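Long-range contacts in putative lipoprotein YerB (Bacillus subtilis, PDB 2PSB), which is of unknown function, but is probably a membrane-attached lipoprotein and interacts with PcrA: residues Q25-R30 with I70-M75; R31-V36 with I99-G104; N39-R44 with G62-F67; S129-A134 with S143-D148. All coordinates share one frame; numbering follows the deposited sequence.

Contact 1 (Q25-R30 with I70-M75); sequences QKVTER and IFQSQM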
loop_
_atom_site.group_PDB
_atom_site.type_symbol
_atom_site.label_atom_id
_atom_site.label_comp_id
_atom_site.label_asym_id
_atom_site.label_seq_id
_atom_site.Cartn_x
_atom_site.Cartn_y
_atom_site.Cartn_z
ATOM N N GLN A 25 -1.513 22.317 -10.423
ATOM C CA GLN A 25 -0.156 22.703 -10.053
ATOM C C GLN A 25 0.203 22.453 -8.586
ATOM O O GLN A 25 1.286 21.949 -8.284
ATOM C CB GLN A 25 0.061 24.183 -10.377
ATOM C CG GLN A 25 1.439 24.521 -10.933
ATOM C CD GLN A 25 2.568 23.998 -10.067
ATOM O OE1 GLN A 25 2.548 24.143 -8.842
ATOM N NE2 GLN A 25 3.570 23.396 -10.702
ATOM N N LYS A 26 -0.704 22.800 -7.679
ATOM C CA LYS A 26 -0.447 22.642 -6.250
ATOM C C LYS A 26 -0.165 21.211 -5.785
ATOM O O LYS A 26 0.623 21.007 -4.864
ATOM C CB LYS A 26 -1.602 23.241 -5.429
ATOM C CG LYS A 26 -2.816 22.344 -5.259
ATOM C CD LYS A 26 -3.546 22.123 -6.564
ATOM C CE LYS A 26 -4.697 21.157 -6.362
ATOM N NZ LYS A 26 -4.208 19.837 -5.877
ATOM N N VAL A 27 -0.801 20.226 -6.412
ATOM C CA VAL A 27 -0.589 18.839 -6.019
ATOM C C VAL A 27 0.835 18.422 -6.351
ATOM O O VAL A 27 1.419 17.576 -5.682
ATOM C CB VAL A 27 -1.565 17.885 -6.739
ATOM C CG1 VAL A 27 -1.241 17.823 -8.210
ATOM C CG2 VAL A 27 -1.493 16.502 -6.122
ATOM N N THR A 28 1.386 19.041 -7.389
ATOM C CA THR A 28 2.745 18.773 -7.848
ATOM C C THR A 28 3.780 18.903 -6.739
ATOM O O THR A 28 4.879 18.353 -6.836
ATOM C CB THR A 28 3.111 19.733 -9.008
ATOM O OG1 THR A 28 2.486 19.272 -10.213
ATOM C CG2 THR A 28 4.615 19.818 -9.203
ATOM N N GLU A 29 3.437 19.629 -5.684
ATOM C CA GLU A 29 4.370 19.801 -4.587
ATOM C C GLU A 29 3.913 19.149 -3.296
ATOM O O GLU A 29 4.608 19.212 -2.291
ATOM C CB GLU A 29 4.631 21.284 -4.364
ATOM C CG GLU A 29 5.469 21.905 -5.456
ATOM C CD GLU A 29 5.410 23.417 -5.433
ATOM O OE1 GLU A 29 4.398 23.982 -5.902
ATOM O OE2 GLU A 29 6.371 24.037 -4.930
ATOM N N ARG A 30 2.745 18.516 -3.323
ATOM C CA ARG A 30 2.233 17.860 -2.131
ATOM C C ARG A 30 3.040 16.602 -1.815
ATOM O O ARG A 30 3.064 15.648 -2.595
ATOM C CB ARG A 30 0.762 17.505 -2.302
ATOM C CG ARG A 30 0.105 17.074 -1.011
ATOM C CD ARG A 30 -1.404 17.220 -1.107
ATOM N NE ARG A 30 -1.928 16.467 -2.235
ATOM C CZ ARG A 30 -3.159 16.598 -2.707
ATOM N NH1 ARG A 30 -4.000 17.462 -2.144
ATOM N NH2 ARG A 30 -3.546 15.876 -3.749
ATOM N N ILE A 70 -0.330 4.772 -0.006
ATOM C CA ILE A 70 0.414 5.973 -0.331
ATOM C C ILE A 70 -0.453 6.966 -1.086
ATOM O O ILE A 70 -0.917 6.691 -2.199
ATOM C CB ILE A 70 1.666 5.602 -1.165
ATOM C CG1 ILE A 70 2.485 4.558 -0.394
ATOM C CG2 ILE A 70 2.488 6.849 -1.499
ATOM C CD1 ILE A 70 3.805 4.222 -1.043
ATOM N N PHE A 71 -0.675 8.115 -0.446
ATOM C CA PHE A 71 -1.480 9.206 -0.993
ATOM C C PHE A 71 -0.575 10.338 -1.461
ATOM O O PHE A 71 0.437 10.642 -0.824
ATOM C CB PHE A 71 -2.430 9.775 0.062
ATOM C CG PHE A 71 -3.274 8.749 0.755
ATOM C CD1 PHE A 71 -2.750 7.985 1.793
ATOM C CD2 PHE A 71 -4.596 8.554 0.377
ATOM C CE1 PHE A 71 -3.532 7.052 2.445
ATOM C CE2 PHE A 71 -5.389 7.627 1.021
ATOM C CZ PHE A 71 -4.862 6.871 2.054
ATOM N N GLN A 72 -0.950 10.961 -2.572
ATOM C CA GLN A 72 -0.197 12.077 -3.128
ATOM C C GLN A 72 -1.113 12.920 -4.006
ATOM O O GLN A 72 -1.280 14.109 -3.752
ATOM C CB GLN A 72 0.990 11.569 -3.944
ATOM C CG GLN A 72 2.014 12.629 -4.328
ATOM C CD GLN A 72 1.485 13.656 -5.319
ATOM O OE1 GLN A 72 0.860 13.310 -6.323
ATOM N NE2 GLN A 72 1.756 14.927 -5.053
ATOM N N SER A 73 -1.718 12.305 -5.024
ATOM C CA SER A 73 -2.606 13.038 -5.937
ATOM C C SER A 73 -3.969 13.295 -5.322
ATOM O O SER A 73 -4.729 14.131 -5.809
ATOM C CB SER A 73 -2.824 12.265 -7.235
ATOM O OG SER A 73 -3.859 11.315 -7.053
ATOM N N GLN A 74 -4.289 12.542 -4.278
ATOM C CA GLN A 74 -5.568 12.674 -3.592
ATOM C C GLN A 74 -5.373 12.427 -2.114
ATOM O O GLN A 74 -4.898 11.365 -1.712
ATOM C CB GLN A 74 -6.590 11.657 -4.104
ATOM C CG GLN A 74 -7.117 11.900 -5.498
ATOM C CD GLN A 74 -8.272 10.973 -5.823
ATOM O OE1 GLN A 74 -8.149 9.751 -5.725
ATOM N NE2 GLN A 74 -9.406 11.549 -6.202
HETATM N N MSE A 75 -5.744 13.408 -1.300
HETATM C CA MSE A 75 -5.611 13.275 0.139
HETATM C C MSE A 75 -6.947 12.821 0.697
HETATM O O MSE A 75 -7.997 13.273 0.252
HETATM C CB MSE A 75 -5.195 14.607 0.766
HETATM C CG MSE A 75 -3.755 15.000 0.494
HETATM SE SE MSE A 75 -2.469 13.665 1.078
HETATM C CE MSE A 75 -1.295 13.665 -0.447
#

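Contact 2 (R31-V36 with I99-G104); sequences RPVAVV and IFVHHG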
loop_
_atom_site.group_PDB
_atom_site.type_symbol
_atom_site.label_atom_id
_atom_site.label_comp_id
_atom_site.label_asym_id
_atom_site.label_seq_id
_atom_site.Cartn_x
_atom_site.Cartn_y
_atom_site.Cartn_z
ATOM N N ARG A 31 3.716 16.622 -0.673
ATOM C CA ARG A 31 4.530 15.496 -0.243
ATOM C C ARG A 31 3.682 14.247 -0.012
ATOM O O ARG A 31 2.591 14.321 0.549
ATOM C CB ARG A 31 5.261 15.853 1.049
ATOM C CG ARG A 31 6.223 14.797 1.506
ATOM C CD ARG A 31 6.997 15.255 2.706
ATOM N NE ARG A 31 7.964 14.249 3.133
ATOM C CZ ARG A 31 8.699 14.344 4.231
ATOM N NH1 ARG A 31 8.571 15.404 5.012
ATOM N NH2 ARG A 31 9.558 13.384 4.544
ATOM N N PRO A 32 4.179 13.079 -0.450
ATOM C CA PRO A 32 3.442 11.827 -0.267
ATOM C C PRO A 32 3.241 11.506 1.213
ATOM O O PRO A 32 4.104 11.800 2.048
ATOM C CB PRO A 32 4.344 10.793 -0.948
ATOM C CG PRO A 32 5.018 11.587 -2.023
ATOM C CD PRO A 32 5.376 12.859 -1.282
ATOM N N VAL A 33 2.088 10.920 1.525
ATOM C CA VAL A 33 1.754 10.491 2.881
ATOM C C VAL A 33 1.488 8.983 2.783
ATOM O O VAL A 33 0.589 8.550 2.060
ATOM C CB VAL A 33 0.488 11.229 3.419
ATOM C CG1 VAL A 33 0.101 10.691 4.796
ATOM C CG2 VAL A 33 0.768 12.734 3.529
ATOM N N ALA A 34 2.299 8.197 3.487
ATOM C CA ALA A 34 2.185 6.734 3.503
ATOM C C ALA A 34 1.615 6.260 4.839
ATOM O O ALA A 34 2.262 6.382 5.875
ATOM C CB ALA A 34 3.559 6.090 3.273
ATOM N N VAL A 35 0.412 5.698 4.807
ATOM C CA VAL A 35 -0.239 5.230 6.022
ATOM C C VAL A 35 -0.297 3.705 6.135
ATOM O O VAL A 35 -0.685 3.007 5.192
ATOM C CB VAL A 35 -1.692 5.763 6.115
ATOM C CG1 VAL A 35 -2.263 5.464 7.479
ATOM C CG2 VAL A 35 -1.746 7.247 5.801
ATOM N N VAL A 36 0.096 3.189 7.293
ATOM C CA VAL A 36 0.021 1.748 7.525
ATOM C C VAL A 36 -1.430 1.467 7.884
ATOM O O VAL A 36 -1.921 1.931 8.907
ATOM C CB VAL A 36 0.887 1.304 8.687
ATOM C CG1 VAL A 36 0.533 -0.133 9.065
ATOM C CG2 VAL A 36 2.354 1.411 8.298
ATOM N N ILE A 99 5.783 10.958 4.406
ATOM C CA ILE A 99 5.554 11.131 5.826
ATOM C C ILE A 99 4.936 9.782 6.198
ATOM O O ILE A 99 3.910 9.383 5.638
ATOM C CB ILE A 99 4.551 12.269 6.080
ATOM C CG1 ILE A 99 5.236 13.612 5.822
ATOM C CG2 ILE A 99 3.986 12.181 7.496
ATOM C CD1 ILE A 99 4.276 14.785 5.694
ATOM N N PHE A 100 5.589 9.083 7.124
ATOM C CA PHE A 100 5.177 7.758 7.566
ATOM C C PHE A 100 4.206 7.784 8.740
ATOM O O PHE A 100 4.576 8.129 9.860
ATOM C CB PHE A 100 6.421 6.961 7.947
ATOM C CG PHE A 100 6.177 5.496 8.121
ATOM C CD1 PHE A 100 5.801 4.704 7.032
ATOM C CD2 PHE A 100 6.361 4.892 9.359
ATOM C CE1 PHE A 100 5.616 3.324 7.173
ATOM C CE2 PHE A 100 6.179 3.500 9.512
ATOM C CZ PHE A 100 5.806 2.719 8.414
ATOM N N VAL A 101 2.960 7.405 8.480
ATOM C CA VAL A 101 1.952 7.395 9.522
ATOM C C VAL A 101 1.667 5.959 9.940
ATOM O O VAL A 101 1.520 5.075 9.090
ATOM C CB VAL A 101 0.663 8.066 9.037
ATOM C CG1 VAL A 101 -0.347 8.162 10.187
ATOM C CG2 VAL A 101 0.989 9.443 8.498
ATOM N N HIS A 102 1.611 5.729 11.249
ATOM C CA HIS A 102 1.366 4.394 11.774
ATOM C C HIS A 102 0.853 4.425 13.205
ATOM O O HIS A 102 0.440 5.469 13.712
ATOM C CB HIS A 102 2.652 3.570 11.731
ATOM C CG HIS A 102 3.755 4.139 12.566
ATOM N ND1 HIS A 102 4.273 5.397 12.352
ATOM C CD2 HIS A 102 4.428 3.629 13.622
ATOM C CE1 HIS A 102 5.220 5.638 13.241
ATOM N NE2 HIS A 102 5.334 4.581 14.023
ATOM N N HIS A 103 0.885 3.269 13.855
ATOM C CA HIS A 103 0.430 3.170 15.229
ATOM C C HIS A 103 1.005 1.912 15.855
ATOM O O HIS A 103 0.454 0.813 15.713
ATOM C CB HIS A 103 -1.096 3.142 15.284
ATOM C CG HIS A 103 -1.652 3.492 16.631
ATOM N ND1 HIS A 103 -2.979 3.798 16.831
ATOM C CD2 HIS A 103 -1.053 3.612 17.841
ATOM C CE1 HIS A 103 -3.174 4.099 18.102
ATOM N NE2 HIS A 103 -2.020 3.994 18.737
ATOM N N GLY A 104 2.118 2.091 16.560
ATOM C CA GLY A 104 2.797 0.974 17.180
ATOM C C GLY A 104 3.869 0.538 16.209
ATOM O O GLY A 104 3.979 1.097 15.114
#

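Contact 3 (N39-R44 with G62-F67); sequences NHPKAR and GQITRF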
loop_
_atom_site.group_PDB
_atom_site.type_symbol
_atom_site.label_atom_id
_atom_site.label_comp_id
_atom_site.label_asym_id
_atom_site.label_seq_id
_atom_site.Cartn_x
_atom_site.Cartn_y
_atom_site.Cartn_z
ATOM N N ASN A 39 -5.402 -4.501 8.030
ATOM C CA ASN A 39 -6.159 -5.325 7.096
ATOM C C ASN A 39 -6.668 -6.593 7.783
ATOM O O ASN A 39 -6.922 -7.618 7.141
ATOM C CB ASN A 39 -5.342 -5.682 5.856
ATOM C CG ASN A 39 -6.171 -6.419 4.815
ATOM O OD1 ASN A 39 -7.299 -6.022 4.504
ATOM N ND2 ASN A 39 -5.621 -7.493 4.274
ATOM N N HIS A 40 -6.797 -6.521 9.102
ATOM C CA HIS A 40 -7.327 -7.634 9.868
ATOM C C HIS A 40 -8.806 -7.631 9.523
ATOM O O HIS A 40 -9.406 -6.568 9.391
ATOM C CB HIS A 40 -7.134 -7.405 11.368
ATOM C CG HIS A 40 -7.742 -8.474 12.225
ATOM N ND1 HIS A 40 -9.103 -8.591 12.421
ATOM C CD2 HIS A 40 -7.175 -9.486 12.923
ATOM C CE1 HIS A 40 -9.348 -9.626 13.204
ATOM N NE2 HIS A 40 -8.195 -10.188 13.521
ATOM N N PRO A 41 -9.417 -8.818 9.372
ATOM C CA PRO A 41 -10.842 -8.914 9.031
ATOM C C PRO A 41 -11.749 -7.880 9.709
ATOM O O PRO A 41 -12.617 -7.295 9.061
ATOM C CB PRO A 41 -11.186 -10.344 9.421
ATOM C CG PRO A 41 -9.917 -11.089 9.078
ATOM C CD PRO A 41 -8.839 -10.157 9.610
ATOM N N LYS A 42 -11.540 -7.653 11.003
ATOM C CA LYS A 42 -12.351 -6.697 11.760
ATOM C C LYS A 42 -12.142 -5.228 11.400
ATOM O O LYS A 42 -12.900 -4.365 11.840
ATOM C CB LYS A 42 -12.110 -6.876 13.267
ATOM C CG LYS A 42 -12.980 -7.943 13.948
ATOM C CD LYS A 42 -14.464 -7.620 13.796
ATOM C CE LYS A 42 -15.362 -8.617 14.527
ATOM N NZ LYS A 42 -15.367 -8.402 16.003
ATOM N N ALA A 43 -11.126 -4.942 10.593
ATOM C CA ALA A 43 -10.828 -3.565 10.207
ATOM C C ALA A 43 -11.475 -3.164 8.879
ATOM O O ALA A 43 -11.385 -2.009 8.460
ATOM C CB ALA A 43 -9.315 -3.371 10.119
ATOM N N ARG A 44 -12.135 -4.117 8.231
ATOM C CA ARG A 44 -12.768 -3.887 6.930
ATOM C C ARG A 44 -14.228 -3.513 7.078
ATOM O O ARG A 44 -14.923 -4.053 7.927
ATOM C CB ARG A 44 -12.644 -5.155 6.090
ATOM C CG ARG A 44 -11.246 -5.755 6.111
ATOM C CD ARG A 44 -11.235 -7.154 5.514
ATOM N NE ARG A 44 -9.928 -7.775 5.665
ATOM C CZ ARG A 44 -9.679 -9.065 5.487
ATOM N NH1 ARG A 44 -10.655 -9.898 5.145
ATOM N NH2 ARG A 44 -8.447 -9.523 5.650
ATOM N N GLY A 62 1.206 -12.864 11.747
ATOM C CA GLY A 62 0.823 -14.230 11.429
ATOM C C GLY A 62 0.432 -14.413 9.978
ATOM O O GLY A 62 1.232 -14.161 9.078
ATOM N N GLN A 63 -0.796 -14.856 9.738
ATOM C CA GLN A 63 -1.247 -15.048 8.368
ATOM C C GLN A 63 -2.117 -13.879 7.925
ATOM O O GLN A 63 -2.853 -13.979 6.946
ATOM C CB GLN A 63 -2.029 -16.361 8.230
ATOM C CG GLN A 63 -1.868 -17.015 6.863
ATOM C CD GLN A 63 -0.432 -17.446 6.586
ATOM O OE1 GLN A 63 -0.000 -17.495 5.437
ATOM N NE2 GLN A 63 0.310 -17.766 7.643
ATOM N N ILE A 64 -2.035 -12.772 8.654
ATOM C CA ILE A 64 -2.814 -11.589 8.320
ATOM C C ILE A 64 -1.927 -10.596 7.577
ATOM O O ILE A 64 -0.758 -10.403 7.931
ATOM C CB ILE A 64 -3.388 -10.919 9.593
ATOM C CG1 ILE A 64 -4.439 -11.837 10.234
ATOM C CG2 ILE A 64 -4.007 -9.552 9.255
ATOM C CD1 ILE A 64 -5.759 -11.930 9.468
ATOM N N THR A 65 -2.484 -9.982 6.536
ATOM C CA THR A 65 -1.747 -9.006 5.747
ATOM C C THR A 65 -2.084 -7.598 6.206
ATOM O O THR A 65 -3.073 -7.372 6.902
ATOM C CB THR A 65 -2.083 -9.093 4.257
ATOM O OG1 THR A 65 -3.483 -8.900 4.083
ATOM C CG2 THR A 65 -1.676 -10.429 3.686
ATOM N N ARG A 66 -1.256 -6.652 5.791
ATOM C CA ARG A 66 -1.441 -5.262 6.166
ATOM C C ARG A 66 -1.087 -4.396 4.972
ATOM O O ARG A 66 -0.262 -4.780 4.146
ATOM C CB ARG A 66 -0.546 -4.930 7.366
ATOM C CG ARG A 66 -0.675 -3.512 7.874
ATOM C CD ARG A 66 -0.775 -3.515 9.384
ATOM N NE ARG A 66 0.345 -4.222 9.983
ATOM C CZ ARG A 66 0.290 -4.855 11.153
ATOM N NH1 ARG A 66 1.369 -5.470 11.624
ATOM N NH2 ARG A 66 -0.839 -4.896 11.842
ATOM N N PHE A 67 -1.695 -3.220 4.907
ATOM C CA PHE A 67 -1.491 -2.287 3.804
ATOM C C PHE A 67 -0.629 -1.072 4.132
ATOM O O PHE A 67 -0.515 -0.648 5.290
ATOM C CB PHE A 67 -2.834 -1.709 3.341
ATOM C CG PHE A 67 -3.876 -2.735 2.983
ATOM C CD1 PHE A 67 -5.227 -2.406 3.065
ATOM C CD2 PHE A 67 -3.521 -4.008 2.568
ATOM C CE1 PHE A 67 -6.217 -3.333 2.740
ATOM C CE2 PHE A 67 -4.497 -4.947 2.243
ATOM C CZ PHE A 67 -5.851 -4.609 2.329
HETATM O O HOH W 1 -3.008 -5.820 9.472
HETATM O O HOH W 2 -5.738 -9.911 5.768
#

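Contact 4 (S129-A134 with S143-D148); sequences SLFWRA and SYTSYD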
loop_
_atom_site.group_PDB
_atom_site.type_symbol
_atom_site.label_atom_id
_atom_site.label_comp_id
_atom_site.label_asym_id
_atom_site.label_seq_id
_atom_site.Cartn_x
_atom_site.Cartn_y
_atom_site.Cartn_z
ATOM N N SER A 129 -5.628 12.807 20.405
ATOM C CA SER A 129 -5.706 14.114 19.776
ATOM C C SER A 129 -5.746 14.017 18.256
ATOM O O SER A 129 -6.822 14.022 17.661
ATOM C CB SER A 129 -4.536 15.008 20.232
ATOM O OG SER A 129 -3.282 14.356 20.153
ATOM N N LEU A 130 -4.580 13.915 17.632
ATOM C CA LEU A 130 -4.501 13.830 16.177
ATOM C C LEU A 130 -4.916 12.446 15.657
ATOM O O LEU A 130 -5.157 12.268 14.467
ATOM C CB LEU A 130 -3.092 14.213 15.726
ATOM C CG LEU A 130 -2.673 15.587 16.274
ATOM C CD1 LEU A 130 -1.361 16.008 15.660
ATOM C CD2 LEU A 130 -3.742 16.632 15.958
ATOM N N PHE A 131 -5.005 11.484 16.574
ATOM C CA PHE A 131 -5.455 10.123 16.293
ATOM C C PHE A 131 -6.707 9.949 17.166
ATOM O O PHE A 131 -6.708 10.352 18.333
ATOM C CB PHE A 131 -4.414 9.094 16.749
ATOM C CG PHE A 131 -3.487 8.615 15.663
ATOM C CD1 PHE A 131 -2.502 9.453 15.138
ATOM C CD2 PHE A 131 -3.576 7.307 15.189
ATOM C CE1 PHE A 131 -1.619 8.991 14.159
ATOM C CE2 PHE A 131 -2.696 6.840 14.211
ATOM C CZ PHE A 131 -1.718 7.683 13.698
ATOM N N TRP A 132 -7.772 9.371 16.622
ATOM C CA TRP A 132 -8.973 9.165 17.420
ATOM C C TRP A 132 -9.408 7.706 17.424
ATOM O O TRP A 132 -8.908 6.893 16.633
ATOM C CB TRP A 132 -10.115 10.070 16.935
ATOM C CG TRP A 132 -10.743 9.679 15.623
ATOM C CD1 TRP A 132 -11.755 8.778 15.424
ATOM C CD2 TRP A 132 -10.478 10.267 14.347
ATOM N NE1 TRP A 132 -12.143 8.782 14.106
ATOM C CE2 TRP A 132 -11.369 9.682 13.421
ATOM C CE3 TRP A 132 -9.563 11.225 13.896
ATOM C CZ2 TRP A 132 -11.384 10.039 12.071
ATOM C CZ3 TRP A 132 -9.574 11.578 12.562
ATOM C CH2 TRP A 132 -10.476 10.981 11.660
ATOM N N ARG A 133 -10.327 7.386 18.334
ATOM C CA ARG A 133 -10.859 6.033 18.496
ATOM C C ARG A 133 -12.314 5.953 18.044
ATOM O O ARG A 133 -13.177 6.642 18.576
ATOM C CB ARG A 133 -10.768 5.603 19.964
ATOM C CG ARG A 133 -9.614 4.662 20.323
ATOM C CD ARG A 133 -8.310 5.152 19.775
ATOM N NE ARG A 133 -7.116 4.593 20.416
ATOM C CZ ARG A 133 -6.729 3.321 20.362
ATOM N NH1 ARG A 133 -7.443 2.412 19.702
ATOM N NH2 ARG A 133 -5.588 2.972 20.939
ATOM N N ALA A 134 -12.582 5.102 17.067
ATOM C CA ALA A 134 -13.935 4.924 16.559
ATOM C C ALA A 134 -14.788 4.156 17.579
ATOM O O ALA A 134 -14.316 3.201 18.204
ATOM C CB ALA A 134 -13.886 4.174 15.238
ATOM N N SER A 143 -8.605 2.616 15.509
ATOM C CA SER A 143 -7.718 3.776 15.483
ATOM C C SER A 143 -7.596 4.498 14.126
ATOM O O SER A 143 -7.072 3.945 13.157
ATOM C CB SER A 143 -6.337 3.332 15.977
ATOM O OG SER A 143 -5.391 4.368 15.835
ATOM N N TYR A 144 -8.085 5.735 14.071
ATOM C CA TYR A 144 -8.039 6.537 12.850
ATOM C C TYR A 144 -7.415 7.925 13.024
ATOM O O TYR A 144 -7.212 8.406 14.137
ATOM C CB TYR A 144 -9.443 6.789 12.303
ATOM C CG TYR A 144 -10.237 5.562 11.950
ATOM C CD1 TYR A 144 -10.856 4.794 12.940
ATOM C CD2 TYR A 144 -10.358 5.155 10.620
ATOM C CE1 TYR A 144 -11.577 3.649 12.616
ATOM C CE2 TYR A 144 -11.074 4.015 10.276
ATOM C CZ TYR A 144 -11.679 3.262 11.280
ATOM O OH TYR A 144 -12.367 2.122 10.953
ATOM N N THR A 145 -7.123 8.553 11.887
ATOM C CA THR A 145 -6.628 9.921 11.839
ATOM C C THR A 145 -7.183 10.504 10.548
ATOM O O THR A 145 -8.017 9.872 9.898
ATOM C CB THR A 145 -5.098 10.034 11.825
ATOM O OG1 THR A 145 -4.741 11.420 11.858
ATOM C CG2 THR A 145 -4.513 9.406 10.572
ATOM N N SER A 146 -6.726 11.697 10.175
ATOM C CA SER A 146 -7.203 12.358 8.963
ATOM C C SER A 146 -6.082 13.177 8.362
ATOM O O SER A 146 -5.120 13.496 9.049
ATOM C CB SER A 146 -8.382 13.280 9.296
ATOM O OG SER A 146 -7.956 14.398 10.067
ATOM N N TYR A 147 -6.193 13.516 7.082
ATOM C CA TYR A 147 -5.149 14.315 6.454
ATOM C C TYR A 147 -5.009 15.648 7.190
ATOM O O TYR A 147 -3.912 16.163 7.357
ATOM C CB TYR A 147 -5.454 14.574 4.972
ATOM C CG TYR A 147 -4.387 15.417 4.301
ATOM C CD1 TYR A 147 -3.040 15.101 4.457
ATOM C CD2 TYR A 147 -4.720 16.520 3.508
ATOM C CE1 TYR A 147 -2.043 15.850 3.852
ATOM C CE2 TYR A 147 -3.719 17.287 2.882
ATOM C CZ TYR A 147 -2.381 16.937 3.061
ATOM O OH TYR A 147 -1.361 17.638 2.452
ATOM N N ASP A 148 -6.128 16.206 7.631
ATOM C CA ASP A 148 -6.097 17.471 8.360
ATOM C C ASP A 148 -5.294 17.306 9.654
ATOM O O ASP A 148 -4.472 18.154 9.988
ATOM C CB ASP A 148 -7.521 17.935 8.692
ATOM C CG ASP A 148 -7.566 19.376 9.164
ATOM O OD1 ASP A 148 -7.377 20.284 8.325
ATOM O OD2 ASP A 148 -7.777 19.607 10.376
#

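Contact 1 (Q25-R30 with I70-M75)
V27 and S73 bring the two backbones to within 6.1 Å (CA to CA), where the 3-10 turn 27-29 in the loop leading to strand 33-37 meets the turn that follows strand 65-71. No backbone-to-backbone hydrogen bond joins the segments; side-chain amide and guanidinium groups each reach over to the opposite main chain. The Q72 amide does so with one nitrogen: NE2 donates to V27 O at 2.7 Å and, almost straight (174°), to a lone pair of R30 O, both acceptors lying in the amide plane. Because R30 N also binds V27 O, from the opposite face of that carbonyl, the amide closes over the end of the 3-10 turn. In return, R30 grips Q72 O side-on with NE and NH2, each at 2.9 Å. A bend at chi3 (56°) turns the guanidinium so that its edge meets this carbonyl. V27 packs CG2 against S73 CA at 3.6 Å, while S73 OG is hydrogen-bonded to D53. R30 and selenomethionine M75 run alongside one another with their chains headed opposite ways, and Y147 of helix 147-157 touches both. M75 CE sits 3.4 Å from R30 NE, and M75 CG lies over one guanidinium face, toward its rim.

Contact 2 (R31-V36 with I99-G104)
I99 gives up the most surface here, and its CG1 lies over one face of the R31 guanidinium, 3.9 Å from NH1, the arginine running roughly perpendicular to the isoleucine. R31 reaches this place fully extended, CG anti to the backbone N (chi1 -175°). Its charged end is held beyond the two segments: NH2 forms a salt bridge with D119, while NE and NH1 donate to D97 O and K160 O. Cutting R31 back to a leucine would probably leave D119 without its ionic mate and I99 CG1 without the flat group it packs against. From this pair onward, strands 33-36 and 99-102 run parallel, 20° apart, joined by four backbone hydrogen bonds from I99 N to P32 O through to V36 N to V101 O. V101, next in buried surface, shares its face of the sheet with V33 and V35: its CG2 meets V33 CG1 at 4.0 Å, and its CB is 4.1 Å from V35 CG2, the two side chains extending together from that face. V36 works at the far end, where CG2 touches F100 CZ at 3.7 Å and also approaches H102 CB. The F100 ring, on the A34 side, packs against F89, V90 and S93 of helix 87-94. Strand 33-37 is thus flanked by antiparallel strand 65-71 and by 99-102, which in turn pairs in parallel with strand 120-122.

Contact 3 (N39-R44 with G62-F67)
N39 lays its side chain over one face of the F67 ring, with CB 3.8 Å from the ring centroid and only 15° off the normal, a CH-pi contact. The amide follows it, stacked on the ring with the two planes 30° apart. A trans first torsion (chi1 -174°) carries N39 alongside T65, whose OG1 is the branch set between the backbone N and the carbonyl carbon. There ND2 donates to T65 OG1 at 2.6 Å; the bond is bent (139°), though OG1 stays within the amide plane. T65 OG1 is also hydrogen-bonded to E57 of strand 54-59. With the amide cut away to an alanine, CB could still rest on F67, but T65 OG1 would probably be left without its donor from this loop and a gap would open over the rest of the ring. One water bridges N39 N and T65 O, another N39 O and T65 OG1. R44 NH2 adds a bond of 2.9 Å to N39 O, and its NH1 makes a salt bridge with D213. Farther along, I64 CD1 meets P41 CD at 3.6 Å. Gripped at ND2 and backed by the F67 ring, the buried N39 amide is probably fixed in its rotation, while OD1 has weak bonds from R44 NE and Q46.

Contact 4 (S129-A134 with S143-D148)
W132 and Y144 pair their backbones in both directions, W132 N to Y144 O at 2.7 Å and Y144 N to W132 O at 2.9 Å, forming the hydrogen-bonded pair of a short antiparallel beta hairpin. R133 and S143 follow as a non-hydrogen-bonded pair. On the other side of the W132-Y144 pair, T145 OG1, which its first torsion (chi1 -177°) places opposite the backbone N, donates to L130 O at 2.8 Å. Outside partners are H103, hydrogen-bonded to S143 OG, and D127, in a salt bridge with R133 NE; S146 caps helix 147-157 through a bond to Y149 N. The W132 indole lies along the second strand with one face over Y144 CB and T145 N, Y144 CB being 4.0 Å from the centroid of its five-membered ring, and S146 CB lies at the indole edge. That five-membered ring and the Y144 ring are tilted 21° apart with centroids separated by 5.8 Å, too displaced for a full stack. A134 presses CB against Y144 CE1 at 3.5 Å. F131 belongs to the other side, where S143 OG meets its edge and T145 CB sits over the centre of its face, 4.2 Å from the centroid.

All four contacts fall within the N-terminal DUF3048 region of the chain. Contacts 1 and 3 use opposite ends of strand 65-71, their centres about 27 Å apart, and contact 2 joins the neighbouring strand 33-37 to strand 99-102. Along the chain, contact 3 is nested inside the loops closed by contacts 1 and 2, whose own segments alternate. Contact 4 follows in series, in a separate three-stranded antiparallel sheet, with its centre about 12 Å from that of contact 2 and about 20 Å from that of contact 1; it touches both. Segments distant in sequence are thereby interlocked, tying the small hairpin sheet to the larger strand assembly.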